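Local coordinates for putative oxidoreductase (Staphylococcus aureus subsp. aureus, PDB 3IV4), which is a putative oxidoreductase with a thioredoxin fold, related by family to monothiol bacilliredoxins and probably acting in thiol-disulfide redox chemistry, at residues A[83-88]-A[100-105]. Sequence-based numbering, arbitrary orientation. Where two conformers were deposited one is given.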
ATOM      1  N   PRO A  83      -6.537  -0.007   7.667  1.00 10.70           N
ATOM      2  CA  PRO A  83      -5.664  -0.040   6.503  1.00 10.29           C
ATOM      3  C   PRO A  83      -5.361   1.381   6.025  1.00 10.10           C
ATOM      4  O   PRO A  83      -6.163   2.284   6.222  1.00 10.75           O
ATOM      5  CB  PRO A  83      -6.510  -0.777   5.467  1.00  9.95           C
ATOM      6  CG  PRO A  83      -7.906  -0.410   5.803  1.00 10.27           C
ATOM      7  CD  PRO A  83      -7.933  -0.328   7.310  1.00 10.27           C
ATOM      8  N   GLN A  84      -4.235   1.554   5.344  1.00  9.83           N
ATOM      9  CA  GLN A  84      -3.827   2.874   4.874  1.00  9.33           C
ATOM     10  C   GLN A  84      -3.021   2.687   3.615  1.00  9.42           C
ATOM     11  O   GLN A  84      -2.074   1.908   3.598  1.00 10.15           O
ATOM     12  CB  GLN A  84      -3.002   3.565   5.953  1.00  9.69           C
ATOM     13  CG  GLN A  84      -2.660   5.006   5.646  1.00  9.70           C
ATOM     14  CD  GLN A  84      -1.987   5.665   6.858  1.00  9.83           C
ATOM     15  OE1 GLN A  84      -1.043   5.108   7.434  1.00 11.76           O
ATOM     16  NE2 GLN A  84      -2.499   6.828   7.270  1.00 12.65           N
ATOM     17  N   ALA A  85      -3.372   3.405   2.555  1.00  8.64           N
ATOM     18  CA  ALA A  85      -2.685   3.209   1.287  1.00  8.58           C
ATOM     19  C   ALA A  85      -1.998   4.490   0.872  1.00  8.54           C
ATOM     20  O   ALA A  85      -2.502   5.585   1.148  1.00  8.63           O
ATOM     21  CB  ALA A  85      -3.675   2.753   0.206  1.00  8.63           C
ATOM     22  N   PHE A  86      -0.845   4.336   0.226  1.00  8.41           N
ATOM     23  CA  PHE A  86      -0.022   5.461  -0.204  1.00  8.50           C
ATOM     24  C   PHE A  86       0.363   5.253  -1.657  1.00  9.19           C
ATOM     25  O   PHE A  86       0.527   4.127  -2.110  1.00  8.68           O
ATOM     26  CB  PHE A  86       1.288   5.483   0.591  1.00  8.81           C
ATOM     27  CG  PHE A  86       1.119   5.798   2.029  1.00  8.92           C
ATOM     28  CD1 PHE A  86       1.158   7.124   2.460  1.00 10.17           C
ATOM     29  CD2 PHE A  86       0.905   4.783   2.976  1.00 10.56           C
ATOM     30  CE1 PHE A  86       0.993   7.440   3.808  1.00 11.47           C
ATOM     31  CE2 PHE A  86       0.747   5.095   4.313  1.00 10.93           C
ATOM     32  CZ  PHE A  86       0.786   6.424   4.726  1.00 11.36           C
ATOM     33  N   TYR A  87       0.527   6.364  -2.361  1.00  8.46           N
ATOM     34  CA  TYR A  87       1.014   6.354  -3.735  1.00  8.80           C
ATOM     35  C   TYR A  87       2.252   7.216  -3.802  1.00  8.99           C
ATOM     36  O   TYR A  87       2.215   8.407  -3.429  1.00 10.10           O
ATOM     37  CB  TYR A  87      -0.055   6.891  -4.675  1.00  9.28           C
ATOM     38  CG  TYR A  87       0.275   6.852  -6.156  1.00 10.09           C
ATOM     39  CD1 TYR A  87       0.882   5.736  -6.744  1.00 11.03           C
ATOM     40  CD2 TYR A  87      -0.062   7.927  -6.970  1.00 12.40           C
ATOM     41  CE1 TYR A  87       1.161   5.708  -8.127  1.00 13.27           C
ATOM     42  CE2 TYR A  87       0.198   7.909  -8.343  1.00 12.81           C
ATOM     43  CZ  TYR A  87       0.812   6.800  -8.913  1.00 13.81           C
ATOM     44  OH  TYR A  87       1.066   6.805 -10.287  1.00 17.67           O
ATOM     45  N   PHE A  88       3.342   6.595  -4.246  1.00  9.09           N
ATOM     46  CA  PHE A  88       4.638   7.273  -4.430  1.00  9.10           C
ATOM     47  C   PHE A  88       4.994   7.424  -5.895  1.00 10.62           C
ATOM     48  O   PHE A  88       4.915   6.470  -6.671  1.00 10.91           O
ATOM     49  CB  PHE A  88       5.770   6.506  -3.727  1.00 10.14           C
ATOM     50  CG  PHE A  88       5.608   6.430  -2.245  1.00  9.58           C
ATOM     51  CD1 PHE A  88       6.173   7.400  -1.413  1.00 10.49           C
ATOM     52  CD2 PHE A  88       4.841   5.412  -1.671  1.00  9.94           C
ATOM     53  CE1 PHE A  88       5.996   7.339  -0.022  1.00 10.82           C
ATOM     54  CE2 PHE A  88       4.662   5.346  -0.279  1.00 10.90           C
ATOM     55  CZ  PHE A  88       5.234   6.295   0.544  1.00 10.40           C
ATOM     56  N   GLY A 100     -12.273   2.726   4.583  1.00 12.85           N
ATOM     57  CA  GLY A 100     -13.108   2.540   3.402  1.00 12.99           C
ATOM     58  C   GLY A 100     -12.852   3.437   2.208  1.00 12.55           C
ATOM     59  O   GLY A 100     -13.377   3.187   1.124  1.00 13.50           O
ATOM     60  N   ASP A 101     -12.045   4.481   2.397  1.00 12.41           N
ATOM     61  CA  ASP A 101     -11.647   5.334   1.276  1.00 13.42           C
ATOM     62  C   ASP A 101     -10.621   4.683   0.361  1.00 12.10           C
ATOM     63  O   ASP A 101     -10.279   5.251  -0.681  1.00 13.87           O
ATOM     64  CB  ASP A 101     -11.055   6.648   1.765  1.00 13.15           C
ATOM     65  CG  ASP A 101     -12.095   7.705   2.075  1.00 17.70           C
ATOM     66  OD1 ASP A 101     -13.284   7.593   1.670  1.00 20.52           O
ATOM     67  OD2 ASP A 101     -11.687   8.686   2.722  1.00 20.57           O
ATOM     68  N   ILE A 102     -10.112   3.508   0.744  1.00 10.84           N
ATOM     69  CA  ILE A 102      -9.241   2.728  -0.141  1.00 10.90           C
ATOM     70  C   ILE A 102     -10.139   1.836  -0.985  1.00 11.34           C
ATOM     71  O   ILE A 102     -10.680   0.826  -0.501  1.00 11.61           O
ATOM     72  CB  ILE A 102      -8.239   1.841   0.639  1.00 10.04           C
ATOM     73  CG1 ILE A 102      -7.352   2.677   1.578  1.00  9.61           C
ATOM     74  CG2 ILE A 102      -7.317   1.046  -0.347  1.00 10.29           C
ATOM     75  CD1 ILE A 102      -6.677   1.853   2.682  1.00  8.85           C
ATOM     76  N   ASN A 103     -10.300   2.189  -2.251  1.00 11.76           N
ATOM     77  CA  ASN A 103     -11.113   1.372  -3.150  1.00 12.26           C
ATOM     78  C   ASN A 103     -10.592   1.567  -4.563  1.00 12.45           C
ATOM     79  O   ASN A 103      -9.760   2.456  -4.808  1.00 12.23           O
ATOM     80  CB  ASN A 103     -12.612   1.716  -3.009  1.00 13.63           C
ATOM     81  CG  ASN A 103     -12.879   3.201  -3.097  1.00 14.02           C
ATOM     82  OD1 ASN A 103     -12.524   3.852  -4.076  1.00 15.43           O
ATOM     83  ND2 ASN A 103     -13.479   3.757  -2.050  1.00 18.61           N
ATOM     84  N   VAL A 104     -11.074   0.747  -5.497  0.50 12.45           N
ATOM     85  CA  VAL A 104     -10.527   0.752  -6.847  0.50 12.41           C
ATOM     86  C   VAL A 104     -10.632   2.121  -7.515  0.50 13.19           C
ATOM     87  O   VAL A 104      -9.738   2.522  -8.263  0.50 13.41           O
ATOM     88  CB  VAL A 104     -11.192  -0.305  -7.735  0.50 12.12           C
ATOM     89  CG1 VAL A 104     -10.643  -0.189  -9.141  0.50  9.97           C
ATOM     90  CG2 VAL A 104     -10.963  -1.706  -7.160  0.50 11.73           C
ATOM     91  N   SER A 105     -11.706   2.850  -7.233  0.50 13.66           N
ATOM     92  CA  SER A 105     -11.862   4.190  -7.805  0.50 14.27           C
ATOM     93  C   SER A 105     -10.931   5.240  -7.188  0.50 13.62           C
ATOM     94  O   SER A 105     -10.406   6.092  -7.908  0.50 13.86           O
ATOM     95  CB  SER A 105     -13.320   4.650  -7.783  0.50 14.93           C
ATOM     96  OG  SER A 105     -13.920   4.488  -6.508  0.50 16.86           O
TER
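Ile102 carries this contact from its side, laying its branched side chain over Pro83, just before strand 84-89, and over Ala85 inside it. The terminal CD1 methyl reaches furthest, sitting 3.8 Å from Pro83 CB. It is 3.6 Å from the carbonyl oxygen Pro83 O and about as near to Gln84 N, so it rests on the peptide link as much as on the proline ring. Both arms of the fork meet Ala85, whose CB lies 3.9 Å from Ile102 CG1 and 4.1 Å from Ile102 CG2. That two-pronged approach follows from the first torsion, which puts CG2 anti to the backbone N and CG1 anti to the carbonyl carbon (chi1 -58°); the methyl beyond CG1 then extends to the proline. Pro83 follows a cis peptide bond, the position of the cis-proline characteristic of thioredoxin folds, and its ring also packs on Ile38, Ser39 and Ala42 of helix 37-53.

Packing is close only around the Ile102 side chain, since every approach within 4.5 Å between the segments involves it; the interface is small, burying 152 Å² in all. Farther along, the two chains part: the strand stays in the core, while residues 103-105 face outward, and Asn103 turns to local polar duties before helix 104-110. Its ND2 donates to Gly100 O at 3.2 Å in the carbonyl plane, though the N-H...O angle of 137° is bent. Its OD1 accepts from Ser106 N as the N-cap. Chemically, then, the join between the strand that follows the cis-proline and the C-terminal helix's lead-in rests on van der Waals packing of aliphatic groups, partly against a peptide unit, and not on hydrogen bonds, while polar bonding shapes the helix start separately.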